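Local coordinates for lipoate-protein ligase, putative (Streptococcus pneumoniae, PDB 1VQZ) that is a putative member of the lipoate-protein ligase family, combining an LplA/LplB-type domain with the smaller C-terminal domain of the bacterial ligases, at residues R79-G84 / T243-W248; F110-T115 / K219-M224; V165-L170 / V193-N198; A298-V303 / K319-T324. One frame throughout, in Å; residues are numbered along the deposited sequence. Where two conformers were deposited one is given.

Contact 1 of 4, residues R79-G84 / T243-W248; sequences RRISGG and TKFGTW. With EDO (1,2-ethanediol), chain G; EDO (1,2-ethanediol), chain H.
Phe245 presents the rim of its ring to 79-84: Arg79 O lies near the ring plane, 3.5 Å from Phe245 CD1, and Ile81 CG2 reaches the same rim farther out, 3.7 Å from Phe245 CZ. The two side chains, Ile81 and Phe245, cross at about a right angle, and no hydrogen bond joins the segments. Ile81 places CG2 beside its own backbone N, anti to the carbonyl carbon, and this branch does the touching. One face of the Phe245 ring is covered from within its own segment, where Lys244 CG stands 3.9 Å above the plane, over the centre. From there the extended Lys244 chain carries NZ past Ile81 CG2, 4.2 Å away, to a 1,2-ethanediol whose O1 and O2 it meets at 2.7 and 3.0 Å; Glu31 of helix 23-36 adds a salt bridge. Lys244 O accepts from Thr247 N and, at 2.7 Å, from Thr247 OG1, which closes the turn after the helix. On the other segment the extended Arg80 side chain brings NH2 to Gly83 O (2.8 Å, 166°), across the bend that follows strand 76-79. Arg79 turns its guanidinium to Gln59, Trp250 and Tyr252. The arrangement joins the end of helix 231-245 to the glycine-containing loop between strands 76-79 and 87-89, within the LplA/LplB-type fold.

Contact 2 of 4, residues F110-T115 / K219-M224; sequences FKSFST and KEYPEM
Both touches of this thin surface contact are van der Waals. In the first, Tyr221 OH ends 4.1 Å from Ser112 CB, so the phenol touches the helix with its oxygen and not with a ring face. Tyr221 sets CG beside its own backbone N, anti to the carbonyl carbon (chi1 -55°), and from there the ring spans the gap between backbones whose closest CA atoms, those of Thr115 and Glu220, are 9.9 Å apart. A second loose touch joins Thr115 CG2 to the carboxylate of Glu220, with OE2 4.3 Å from the methyl carbon. Hydrogen bonds stay within each side. Ser112 OG accepts from Asp109 N near the start of its helix, and Ser114 OG donates to Lys111 O at 2.7 Å, one turn back. On the other segment Met224 N donates to Tyr221 O at 3.0 Å, closing a type I turn as the chain leaves helix 206-220. The contact thus joins the first turns of helix 110-123 to the exit of helix 206-220. Deeper in, Phe113 packs on Leu213 of helix 206-220 and stacks with Tyr96 of strand 93-101, while Tyr221 and Met224, a selenomethionine, lie against Met13 of strand 13-17.

Contact 3 of 4, residues V165-L170 / V193-N198; sequences VDLSVL and VTNIIN
Asn195 grips Val165 at both ends of its backbone unit. Its CB points toward 165-170, and chi1 of -85° sets CG beside the residue's own backbone N, aiming the amide at the facing chain. CG lies 3.5 Å from Val165 N. Beyond it OD1 accepts from Val165 N at 2.9 Å, with an N-H...O angle of 148°; the donor sits well above the amide's carbonyl plane. ND2 donates to Val165 O at 3.0 Å, in the plane of that carbonyl and on a lone pair, though bent at 136°. Two bonds to one residue fix the rotation of the amide, so this buried group finds a donor and an acceptor on the facing backbone. ND2 also lies 3.7 Å from Leu167 CG, the leucine approaching from the opposite direction. Leu167 goes on to meet Val193 tip to tip, CD1 to CG2 at 3.7 Å, an apolar touch at the exposed margin. Next to Leu167 in the chain, Asp166 OD1 accepts from Ser168 N and OG on one carboxylate face, capping the turn into helix 169-173. The contact ties the chain after strand 154-162 to the loop before helix 206-220, beside strand 141-151, where Thr194 shares a backbone hydrogen bond with Lys142, and strand 87-89, where Val165 packs on Tyr88.

Contact 4 of 4, residues A298-V303 / K319-T324; sequences AAVEDV and KTIDIT
Asp322 OD1 is gripped twice from the same face of its carboxylate: Thr324 OG1 donates at 2.7 Å on the syn side, and Thr324 N at 3.2 Å from above the plane. The backbone bond makes an Asx turn, and the two bonds span the turn just beyond the residues that meet the helix. Across the segments the contact is mainly apolar. Ile321 holds CG1 between its backbone N and carbonyl carbon (chi1 60°), which thrusts CD1 toward helix 298-304. There CD1 meets Val300 CG2 at 3.9 Å, the two side chains crossing at about a right angle, and comes more loosely to Val303 CG1 at 4.4 Å. The methyl end of one isoleucine is therefore touched by two valines, nearly one helical turn apart. Val303 also uses its other branch, CG2, against Thr320 OG1 at 3.7 Å, a van der Waals touch of methyl on oxygen; the hydroxyl itself hydrogen-bonds to Ala317 O of helix 311-318. No hydrogen bond crosses between the segments. In the C-terminal domain the contact joins helix 298-304 to the loop between helices 311-318 and 332-339. Val300 packs further on Tyr326 and Phe327 of that loop, Arg332 of helix 332-339 bonds to Ile321 O, and Glu301 lies against strand 281-289.

In the fold
Contacts 1, 2 and 3 are nested along the chain: 79-84 with 243-248 closes a loop that holds contact 2, which in turn encloses contact 3. Contact 4 follows in series, in the C-terminal domain of the bacterial ligases, while both segments of contact 3 belong to the LplA/LplB-type domain. None touches another. Contact 1 lies nearest the middle of the molecule, about 10 Å from the chain's centre, and its centre is 22 Å from that of contact 4, against 28 Å to contact 2 and 24 Å to contact 3. Contacts 3 and 4 lie on opposite sides of the chain's centre, 37 Å apart between centres. Contact 1 also carries two 1,2-ethanediol molecules, probably from the crystallisation liquor.

Contact 1 of 4, residues R79-G84 / T243-W248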
loop_
_atom_site.group_PDB
_atom_site.type_symbol
_atom_site.label_atom_id
_atom_site.label_comp_id
_atom_site.label_asym_id
_atom_site.label_seq_id
_atom_site.Cartn_x
_atom_site.Cartn_y
_atom_site.Cartn_z
ATOM N N ARG A 79 -5.977 -6.324 -4.352
ATOM C CA ARG A 79 -5.862 -5.596 -3.095
ATOM C C ARG A 79 -4.520 -5.914 -2.475
ATOM O O ARG A 79 -4.166 -7.068 -2.317
ATOM C CB ARG A 79 -6.994 -6.006 -2.170
ATOM C CG ARG A 79 -7.059 -5.293 -0.852
ATOM C CD ARG A 79 -8.027 -5.966 0.050
ATOM N NE ARG A 79 -9.447 -5.941 -0.356
ATOM C CZ ARG A 79 -10.261 -4.886 -0.293
ATOM N NH1 ARG A 79 -9.816 -3.688 0.064
ATOM N NH2 ARG A 79 -11.545 -5.031 -0.613
ATOM N N ARG A 80 -3.771 -4.877 -2.124
ATOM C CA ARG A 80 -2.514 -5.046 -1.410
ATOM C C ARG A 80 -2.668 -5.042 0.107
ATOM O O ARG A 80 -3.797 -4.874 0.695
ATOM C CB ARG A 80 -1.492 -3.964 -1.867
ATOM C CG ARG A 80 -1.872 -2.536 -1.512
ATOM C CD ARG A 80 -0.737 -1.507 -1.787
ATOM N NE ARG A 80 -1.260 -0.238 -1.283
ATOM C CZ ARG A 80 -2.069 0.598 -1.951
ATOM N NH1 ARG A 80 -2.380 0.361 -3.212
ATOM N NH2 ARG A 80 -2.575 1.671 -1.324
ATOM N N ILE A 81 -1.550 -5.322 0.781
ATOM C CA ILE A 81 -1.608 -5.462 2.254
ATOM C C ILE A 81 -1.196 -4.223 3.024
ATOM O O ILE A 81 -1.099 -4.288 4.229
ATOM C CB ILE A 81 -0.866 -6.730 2.764
ATOM C CG1 ILE A 81 0.654 -6.599 2.610
ATOM C CG2 ILE A 81 -1.399 -7.964 2.022
ATOM C CD1 ILE A 81 1.439 -7.777 3.147
ATOM N N SER A 82 -0.952 -3.102 2.353
ATOM C CA SER A 82 -0.837 -1.808 3.025
ATOM C C SER A 82 -2.064 -0.909 2.722
ATOM O O SER A 82 -2.800 -1.117 1.753
ATOM C CB SER A 82 0.421 -1.068 2.570
ATOM O OG SER A 82 0.488 -0.976 1.150
ATOM N N GLY A 83 -2.211 0.124 3.533
ATOM C CA GLY A 83 -3.302 1.055 3.439
ATOM C C GLY A 83 -3.208 2.048 2.334
ATOM O O GLY A 83 -2.338 1.967 1.497
ATOM N N GLY A 84 -4.137 2.979 2.328
ATOM C CA GLY A 84 -4.198 4.030 1.287
ATOM C C GLY A 84 -5.145 3.758 0.137
ATOM O O GLY A 84 -6.075 2.907 0.237
ATOM N N THR A 243 -5.501 -18.694 -2.955
ATOM C CA THR A 243 -6.419 -18.492 -1.876
ATOM C C THR A 243 -6.567 -17.050 -1.416
ATOM O O THR A 243 -7.491 -16.751 -0.673
ATOM C CB THR A 243 -6.049 -19.339 -0.650
ATOM O OG1 THR A 243 -4.837 -18.850 -0.085
ATOM C CG2 THR A 243 -5.942 -20.829 -1.030
ATOM N N LYS A 244 -5.706 -16.151 -1.881
ATOM C CA LYS A 244 -5.804 -14.740 -1.511
ATOM C C LYS A 244 -5.836 -13.766 -2.705
ATOM O O LYS A 244 -6.923 -13.406 -3.209
ATOM C CB LYS A 244 -4.706 -14.412 -0.466
ATOM C CG LYS A 244 -4.827 -13.030 0.208
ATOM C CD LYS A 244 -3.941 -12.933 1.442
ATOM C CE LYS A 244 -4.020 -11.580 2.071
ATOM N NZ LYS A 244 -3.298 -11.448 3.352
ATOM N N PHE A 245 -4.663 -13.402 -3.217
ATOM C CA PHE A 245 -4.530 -12.338 -4.198
ATOM C C PHE A 245 -5.198 -12.612 -5.556
ATOM O O PHE A 245 -5.474 -11.690 -6.308
ATOM C CB PHE A 245 -3.025 -11.965 -4.314
ATOM C CG PHE A 245 -2.426 -11.500 -2.987
ATOM C CD1 PHE A 245 -2.766 -10.268 -2.467
ATOM C CD2 PHE A 245 -1.615 -12.334 -2.226
ATOM C CE1 PHE A 245 -2.287 -9.880 -1.244
ATOM C CE2 PHE A 245 -1.138 -11.943 -1.024
ATOM C CZ PHE A 245 -1.462 -10.703 -0.524
ATOM N N GLY A 246 -5.439 -13.891 -5.858
ATOM C CA GLY A 246 -6.232 -14.326 -7.019
ATOM C C GLY A 246 -7.721 -14.511 -6.813
ATOM O O GLY A 246 -8.402 -14.984 -7.719
ATOM N N THR A 247 -8.243 -14.169 -5.634
ATOM C CA THR A 247 -9.648 -14.413 -5.327
ATOM C C THR A 247 -10.497 -13.133 -5.248
ATOM O O THR A 247 -10.035 -12.121 -4.762
ATOM C CB THR A 247 -9.864 -15.189 -3.995
ATOM O OG1 THR A 247 -9.397 -14.411 -2.874
ATOM C CG2 THR A 247 -9.152 -16.520 -4.042
ATOM N N TRP A 248 -11.761 -13.255 -5.669
ATOM C CA TRP A 248 -12.764 -12.226 -5.424
ATOM C C TRP A 248 -12.961 -11.909 -3.900
ATOM O O TRP A 248 -13.150 -10.743 -3.526
ATOM C CB TRP A 248 -14.086 -12.620 -6.090
ATOM C CG TRP A 248 -15.087 -11.502 -6.108
ATOM C CD1 TRP A 248 -15.271 -10.523 -7.086
ATOM C CD2 TRP A 248 -16.028 -11.229 -5.091
ATOM N NE1 TRP A 248 -16.283 -9.669 -6.716
ATOM C CE2 TRP A 248 -16.760 -10.070 -5.489
ATOM C CE3 TRP A 248 -16.335 -11.844 -3.879
ATOM C CZ2 TRP A 248 -17.763 -9.536 -4.717
ATOM C CZ3 TRP A 248 -17.340 -11.295 -3.108
ATOM C CH2 TRP A 248 -18.038 -10.157 -3.520
HETATM C C1 EDO G . -13.018 -16.906 -4.048
HETATM O O1 EDO G . -13.465 -15.553 -3.954
HETATM C C2 EDO G . -12.481 -17.096 -5.432
HETATM O O2 EDO G . -12.652 -15.818 -6.048
HETATM C C1 EDO H . -3.933 -14.476 5.686
HETATM O O1 EDO H . -3.103 -13.506 5.036
HETATM C C2 EDO H . -5.394 -14.180 5.387
HETATM O O2 EDO H . -5.542 -12.980 4.615
#

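Contact 2 of 4, residues F110-T115 / K219-M224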
loop_
_atom_site.group_PDB
_atom_site.type_symbol
_atom_site.label_atom_id
_atom_site.label_comp_id
_atom_site.label_asym_id
_atom_site.label_seq_id
_atom_site.Cartn_x
_atom_site.Cartn_y
_atom_site.Cartn_z
ATOM N N PHE A 110 12.906 2.716 4.007
ATOM C CA PHE A 110 12.802 3.593 2.849
ATOM C C PHE A 110 13.916 4.605 2.860
ATOM O O PHE A 110 14.599 4.791 1.852
ATOM C CB PHE A 110 11.455 4.337 2.810
ATOM C CG PHE A 110 11.260 5.159 1.555
ATOM C CD1 PHE A 110 11.361 4.571 0.304
ATOM C CD2 PHE A 110 10.987 6.515 1.628
ATOM C CE1 PHE A 110 11.194 5.311 -0.846
ATOM C CE2 PHE A 110 10.815 7.269 0.477
ATOM C CZ PHE A 110 10.907 6.667 -0.761
ATOM N N LYS A 111 14.078 5.272 3.995
ATOM C CA LYS A 111 15.164 6.238 4.174
ATOM C C LYS A 111 16.506 5.681 3.724
ATOM O O LYS A 111 17.261 6.365 3.065
ATOM C CB LYS A 111 15.283 6.653 5.636
ATOM C CG LYS A 111 14.084 7.439 6.141
ATOM N N SER A 112 16.818 4.442 4.083
ATOM C CA SER A 112 18.109 3.897 3.716
ATOM C C SER A 112 18.205 3.544 2.223
ATOM O O SER A 112 19.277 3.637 1.645
ATOM C CB SER A 112 18.507 2.723 4.632
ATOM O OG SER A 112 17.608 1.656 4.617
ATOM N N PHE A 113 17.084 3.154 1.614
ATOM C CA PHE A 113 16.995 2.864 0.157
ATOM C C PHE A 113 17.113 4.133 -0.679
ATOM O O PHE A 113 17.625 4.129 -1.807
ATOM C CB PHE A 113 15.654 2.171 -0.101
ATOM C CG PHE A 113 15.319 1.909 -1.560
ATOM C CD1 PHE A 113 16.105 1.092 -2.345
ATOM C CD2 PHE A 113 14.160 2.475 -2.132
ATOM C CE1 PHE A 113 15.746 0.813 -3.692
ATOM C CE2 PHE A 113 13.793 2.223 -3.459
ATOM C CZ PHE A 113 14.576 1.387 -4.254
ATOM N N SER A 114 16.668 5.230 -0.087
ATOM C CA SER A 114 16.530 6.490 -0.795
ATOM C C SER A 114 17.894 7.014 -1.280
ATOM O O SER A 114 17.980 7.636 -2.320
ATOM C CB SER A 114 15.863 7.500 0.142
ATOM O OG SER A 114 16.821 8.047 1.052
ATOM N N THR A 115 18.956 6.760 -0.512
ATOM C CA THR A 115 20.291 7.169 -0.913
ATOM C C THR A 115 20.758 6.435 -2.172
ATOM O O THR A 115 21.199 7.097 -3.133
ATOM C CB THR A 115 21.325 7.091 0.253
ATOM O OG1 THR A 115 21.165 8.256 1.070
ATOM C CG2 THR A 115 22.745 7.087 -0.267
ATOM N N LYS A 219 26.565 -3.114 -3.845
ATOM C CA LYS A 219 27.798 -2.406 -3.600
ATOM C C LYS A 219 27.729 -1.832 -2.189
ATOM O O LYS A 219 28.672 -1.931 -1.423
ATOM C CB LYS A 219 27.969 -1.301 -4.655
ATOM C CG LYS A 219 29.394 -1.136 -5.126
ATOM N N GLU A 220 26.565 -1.278 -1.858
ATOM C CA GLU A 220 26.252 -0.768 -0.513
ATOM C C GLU A 220 26.299 -1.896 0.547
ATOM O O GLU A 220 26.870 -1.720 1.634
ATOM C CB GLU A 220 24.890 -0.065 -0.572
ATOM C CG GLU A 220 24.523 0.839 0.602
ATOM C CD GLU A 220 25.157 2.226 0.514
ATOM O OE1 GLU A 220 26.399 2.305 0.533
ATOM O OE2 GLU A 220 24.405 3.228 0.442
ATOM N N TYR A 221 25.782 -3.068 0.196
ATOM C CA TYR A 221 25.698 -4.204 1.108
ATOM C C TYR A 221 26.363 -5.463 0.546
ATOM O O TYR A 221 25.673 -6.395 0.082
ATOM C CB TYR A 221 24.228 -4.482 1.456
ATOM C CG TYR A 221 23.477 -3.272 2.024
ATOM C CD1 TYR A 221 23.576 -2.929 3.370
ATOM C CD2 TYR A 221 22.668 -2.486 1.203
ATOM C CE1 TYR A 221 22.885 -1.823 3.887
ATOM C CE2 TYR A 221 21.993 -1.371 1.704
ATOM C CZ TYR A 221 22.107 -1.046 3.048
ATOM O OH TYR A 221 21.416 0.056 3.537
ATOM N N PRO A 222 27.712 -5.519 0.611
ATOM C CA PRO A 222 28.447 -6.680 0.087
ATOM C C PRO A 222 28.114 -8.042 0.743
ATOM O O PRO A 222 28.408 -9.104 0.157
ATOM C CB PRO A 222 29.923 -6.319 0.312
ATOM C CG PRO A 222 29.959 -4.930 0.812
ATOM C CD PRO A 222 28.600 -4.492 1.183
ATOM N N GLU A 223 27.548 -7.977 1.954
ATOM C CA GLU A 223 27.048 -9.146 2.693
ATOM C C GLU A 223 25.871 -9.815 2.012
ATOM O O GLU A 223 25.713 -11.031 2.098
ATOM C CB GLU A 223 26.581 -8.752 4.110
ATOM C CG GLU A 223 25.414 -7.729 4.191
ATOM C CD GLU A 223 25.900 -6.321 4.454
ATOM O OE1 GLU A 223 26.767 -5.850 3.694
ATOM O OE2 GLU A 223 25.428 -5.696 5.432
HETATM N N MSE A 224 25.055 -9.002 1.349
HETATM C CA MSE A 224 23.756 -9.404 0.857
HETATM C C MSE A 224 23.935 -10.361 -0.302
HETATM O O MSE A 224 24.660 -10.075 -1.257
HETATM C CB MSE A 224 22.957 -8.181 0.408
HETATM C CG MSE A 224 21.621 -8.502 -0.159
HETATM SE SE MSE A 224 20.654 -6.860 -0.765
HETATM C CE MSE A 224 21.815 -6.448 -2.314
#

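Contact 3 of 4, residues V165-L170 / V193-N198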
loop_
_atom_site.group_PDB
_atom_site.type_symbol
_atom_site.label_atom_id
_atom_site.label_comp_id
_atom_site.label_asym_id
_atom_site.label_seq_id
_atom_site.Cartn_x
_atom_site.Cartn_y
_atom_site.Cartn_z
ATOM N N VAL A 165 5.395 5.177 -16.640
ATOM C CA VAL A 165 4.054 4.723 -16.458
ATOM C C VAL A 165 3.123 5.588 -17.315
ATOM O O VAL A 165 3.331 6.811 -17.455
ATOM C CB VAL A 165 3.671 4.809 -14.954
ATOM C CG1 VAL A 165 2.241 4.252 -14.706
ATOM C CG2 VAL A 165 4.707 4.058 -14.127
ATOM N N ASP A 166 2.080 4.989 -17.858
ATOM C CA ASP A 166 1.000 5.778 -18.473
ATOM C C ASP A 166 0.169 6.388 -17.350
ATOM O O ASP A 166 -0.597 5.704 -16.671
ATOM C CB ASP A 166 0.194 4.892 -19.407
ATOM C CG ASP A 166 -0.835 5.656 -20.223
ATOM O OD1 ASP A 166 -1.068 6.874 -19.993
ATOM O OD2 ASP A 166 -1.437 4.990 -21.091
ATOM N N LEU A 167 0.342 7.693 -17.138
ATOM C CA LEU A 167 -0.303 8.388 -16.027
ATOM C C LEU A 167 -1.771 8.732 -16.338
ATOM O O LEU A 167 -2.437 9.317 -15.493
ATOM C CB LEU A 167 0.456 9.682 -15.678
ATOM C CG LEU A 167 1.947 9.556 -15.349
ATOM C CD1 LEU A 167 2.596 10.970 -15.169
ATOM C CD2 LEU A 167 2.179 8.664 -14.161
ATOM N N SER A 168 -2.258 8.396 -17.544
ATOM C CA SER A 168 -3.626 8.731 -17.945
ATOM C C SER A 168 -4.664 7.651 -17.625
ATOM O O SER A 168 -5.868 7.894 -17.735
ATOM C CB SER A 168 -3.678 9.049 -19.447
ATOM O OG SER A 168 -3.623 7.855 -20.219
ATOM N N VAL A 169 -4.214 6.463 -17.237
ATOM C CA VAL A 169 -5.122 5.331 -17.112
ATOM C C VAL A 169 -5.944 5.379 -15.820
ATOM O O VAL A 169 -7.150 5.169 -15.854
ATOM C CB VAL A 169 -4.346 3.975 -17.226
ATOM C CG1 VAL A 169 -5.282 2.761 -17.132
ATOM C CG2 VAL A 169 -3.546 3.935 -18.481
ATOM N N LEU A 170 -5.303 5.673 -14.690
ATOM C CA LEU A 170 -5.982 5.600 -13.388
ATOM C C LEU A 170 -7.342 6.292 -13.366
ATOM O O LEU A 170 -8.308 5.750 -12.828
ATOM C CB LEU A 170 -5.097 6.220 -12.267
ATOM C CG LEU A 170 -5.651 6.079 -10.832
ATOM C CD1 LEU A 170 -5.706 4.597 -10.398
ATOM C CD2 LEU A 170 -4.798 6.916 -9.910
ATOM N N VAL A 193 3.721 15.092 -10.233
ATOM C CA VAL A 193 4.537 13.878 -10.508
ATOM C C VAL A 193 5.296 13.880 -11.852
ATOM O O VAL A 193 4.910 14.560 -12.809
ATOM C CB VAL A 193 3.702 12.592 -10.450
ATOM C CG1 VAL A 193 2.767 12.620 -9.223
ATOM C CG2 VAL A 193 2.881 12.392 -11.716
ATOM N N THR A 194 6.380 13.105 -11.914
ATOM C CA THR A 194 7.085 12.861 -13.162
ATOM C C THR A 194 7.570 11.401 -13.270
ATOM O O THR A 194 7.701 10.698 -12.263
ATOM C CB THR A 194 8.296 13.775 -13.288
ATOM O OG1 THR A 194 8.958 13.528 -14.540
ATOM C CG2 THR A 194 9.271 13.530 -12.088
ATOM N N ASN A 195 7.810 10.976 -14.513
ATOM C CA ASN A 195 8.430 9.714 -14.825
ATOM C C ASN A 195 9.930 9.923 -14.986
ATOM O O ASN A 195 10.392 10.931 -15.550
ATOM C CB ASN A 195 7.805 9.134 -16.110
ATOM C CG ASN A 195 6.534 8.348 -15.844
ATOM O OD1 ASN A 195 6.561 7.358 -15.142
ATOM N ND2 ASN A 195 5.416 8.780 -16.422
ATOM N N ILE A 196 10.697 8.992 -14.450
ATOM C CA ILE A 196 12.152 9.048 -14.542
ATOM C C ILE A 196 12.590 9.240 -15.993
ATOM O O ILE A 196 13.443 10.107 -16.270
ATOM C CB ILE A 196 12.829 7.800 -13.876
ATOM C CG1 ILE A 196 12.560 7.823 -12.360
ATOM C CG2 ILE A 196 14.367 7.792 -14.174
ATOM C CD1 ILE A 196 12.692 6.518 -11.638
ATOM N N ILE A 197 11.999 8.484 -16.926
ATOM C CA ILE A 197 12.475 8.504 -18.333
ATOM C C ILE A 197 12.505 9.934 -18.933
ATOM O O ILE A 197 13.355 10.278 -19.751
ATOM C CB ILE A 197 11.625 7.551 -19.239
ATOM C CG1 ILE A 197 12.409 7.132 -20.487
ATOM C CG2 ILE A 197 10.296 8.202 -19.631
ATOM C CD1 ILE A 197 11.718 6.085 -21.314
ATOM N N ASN A 198 11.606 10.777 -18.461
ATOM C CA ASN A 198 11.512 12.136 -18.914
ATOM C C ASN A 198 12.570 13.037 -18.339
ATOM O O ASN A 198 12.757 14.121 -18.817
ATOM C CB ASN A 198 10.130 12.684 -18.575
ATOM C CG ASN A 198 9.032 11.968 -19.350
ATOM O OD1 ASN A 198 9.243 11.550 -20.513
ATOM N ND2 ASN A 198 7.852 11.839 -18.737
#

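Contact 4 of 4, residues A298-V303 / K319-T324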
loop_
_atom_site.group_PDB
_atom_site.type_symbol
_atom_site.label_atom_id
_atom_site.label_comp_id
_atom_site.label_asym_id
_atom_site.label_seq_id
_atom_site.Cartn_x
_atom_site.Cartn_y
_atom_site.Cartn_z
ATOM N N ALA A 298 -8.627 -3.560 11.659
ATOM C CA ALA A 298 -9.311 -4.589 12.463
ATOM C C ALA A 298 -9.202 -4.346 13.959
ATOM O O ALA A 298 -10.176 -4.591 14.683
ATOM C CB ALA A 298 -8.781 -5.981 12.146
ATOM N N ALA A 299 -8.038 -3.868 14.414
ATOM C CA ALA A 299 -7.815 -3.502 15.812
ATOM C C ALA A 299 -8.764 -2.427 16.335
ATOM O O ALA A 299 -9.168 -2.465 17.484
ATOM C CB ALA A 299 -6.373 -3.075 16.034
ATOM N N VAL A 300 -9.145 -1.483 15.498
ATOM C CA VAL A 300 -10.113 -0.465 15.881
ATOM C C VAL A 300 -11.547 -1.053 15.941
ATOM O O VAL A 300 -12.295 -0.843 16.924
ATOM C CB VAL A 300 -10.028 0.736 14.924
ATOM C CG1 VAL A 300 -11.024 1.810 15.291
ATOM C CG2 VAL A 300 -8.587 1.294 14.891
ATOM N N GLU A 301 -11.921 -1.802 14.904
ATOM C CA GLU A 301 -13.150 -2.611 14.921
ATOM C C GLU A 301 -13.210 -3.376 16.234
ATOM O O GLU A 301 -14.248 -3.391 16.876
ATOM C CB GLU A 301 -13.181 -3.589 13.740
ATOM C CG GLU A 301 -13.272 -2.878 12.380
ATOM C CD GLU A 301 -12.932 -3.767 11.178
ATOM O OE1 GLU A 301 -12.566 -4.952 11.360
ATOM O OE2 GLU A 301 -12.991 -3.255 10.044
ATOM N N ASP A 302 -12.086 -3.979 16.657
ATOM C CA ASP A 302 -12.117 -4.858 17.833
ATOM C C ASP A 302 -12.435 -4.112 19.131
ATOM O O ASP A 302 -13.180 -4.614 19.963
ATOM C CB ASP A 302 -10.823 -5.641 17.967
ATOM C CG ASP A 302 -10.657 -6.715 16.886
ATOM O OD1 ASP A 302 -11.617 -7.018 16.126
ATOM O OD2 ASP A 302 -9.540 -7.243 16.792
ATOM N N VAL A 303 -11.912 -2.904 19.266
ATOM C CA VAL A 303 -12.112 -2.092 20.452
ATOM C C VAL A 303 -13.508 -1.489 20.474
ATOM O O VAL A 303 -13.982 -1.111 21.524
ATOM C CB VAL A 303 -11.003 -0.978 20.624
ATOM C CG1 VAL A 303 -11.130 0.160 19.637
ATOM C CG2 VAL A 303 -11.047 -0.379 22.035
ATOM N N LYS A 319 -9.886 6.631 22.626
ATOM C CA LYS A 319 -8.793 7.195 23.444
ATOM C C LYS A 319 -8.046 6.126 24.260
ATOM O O LYS A 319 -7.146 6.479 25.019
ATOM C CB LYS A 319 -9.287 8.307 24.384
ATOM C CG LYS A 319 -10.158 9.322 23.706
ATOM C CD LYS A 319 -10.403 10.589 24.399
ATOM C CE LYS A 319 -9.455 11.684 23.899
ATOM N NZ LYS A 319 -9.317 11.715 22.384
ATOM N N THR A 320 -8.398 4.848 24.109
ATOM C CA THR A 320 -7.648 3.743 24.733
ATOM C C THR A 320 -6.660 3.091 23.748
ATOM O O THR A 320 -6.004 2.103 24.084
ATOM C CB THR A 320 -8.554 2.641 25.325
ATOM O OG1 THR A 320 -9.220 1.947 24.267
ATOM C CG2 THR A 320 -9.563 3.207 26.271
ATOM N N ILE A 321 -6.543 3.659 22.556
ATOM C CA ILE A 321 -5.616 3.140 21.531
ATOM C C ILE A 321 -4.898 4.262 20.835
ATOM O O ILE A 321 -5.370 5.390 20.847
ATOM C CB ILE A 321 -6.363 2.295 20.478
ATOM C CG1 ILE A 321 -7.447 3.134 19.763
ATOM C CG2 ILE A 321 -6.946 1.067 21.160
ATOM C CD1 ILE A 321 -7.757 2.709 18.390
ATOM N N ASP A 322 -3.750 3.932 20.247
ATOM C CA ASP A 322 -3.001 4.822 19.387
ATOM C C ASP A 322 -3.608 4.941 17.982
ATOM O O ASP A 322 -3.350 4.128 17.084
ATOM C CB ASP A 322 -1.563 4.339 19.305
ATOM C CG ASP A 322 -0.651 5.328 18.624
ATOM O OD1 ASP A 322 -1.131 6.382 18.140
ATOM O OD2 ASP A 322 0.545 5.022 18.583
ATOM N N ILE A 323 -4.350 6.017 17.788
ATOM C CA ILE A 323 -5.153 6.191 16.599
ATOM C C ILE A 323 -4.256 6.379 15.379
ATOM O O ILE A 323 -4.654 6.024 14.231
ATOM C CB ILE A 323 -6.160 7.395 16.733
ATOM C CG1 ILE A 323 -7.272 7.310 15.687
ATOM C CG2 ILE A 323 -5.437 8.739 16.632
ATOM C CD1 ILE A 323 -8.301 6.195 15.934
ATOM N N THR A 324 -3.050 6.888 15.625
ATOM C CA THR A 324 -2.127 7.221 14.541
ATOM C C THR A 324 -1.585 5.982 13.841
ATOM O O THR A 324 -1.107 6.078 12.688
ATOM C CB THR A 324 -0.959 8.116 15.018
ATOM O OG1 THR A 324 -0.068 7.406 15.916
ATOM C CG2 THR A 324 -1.548 9.310 15.720
#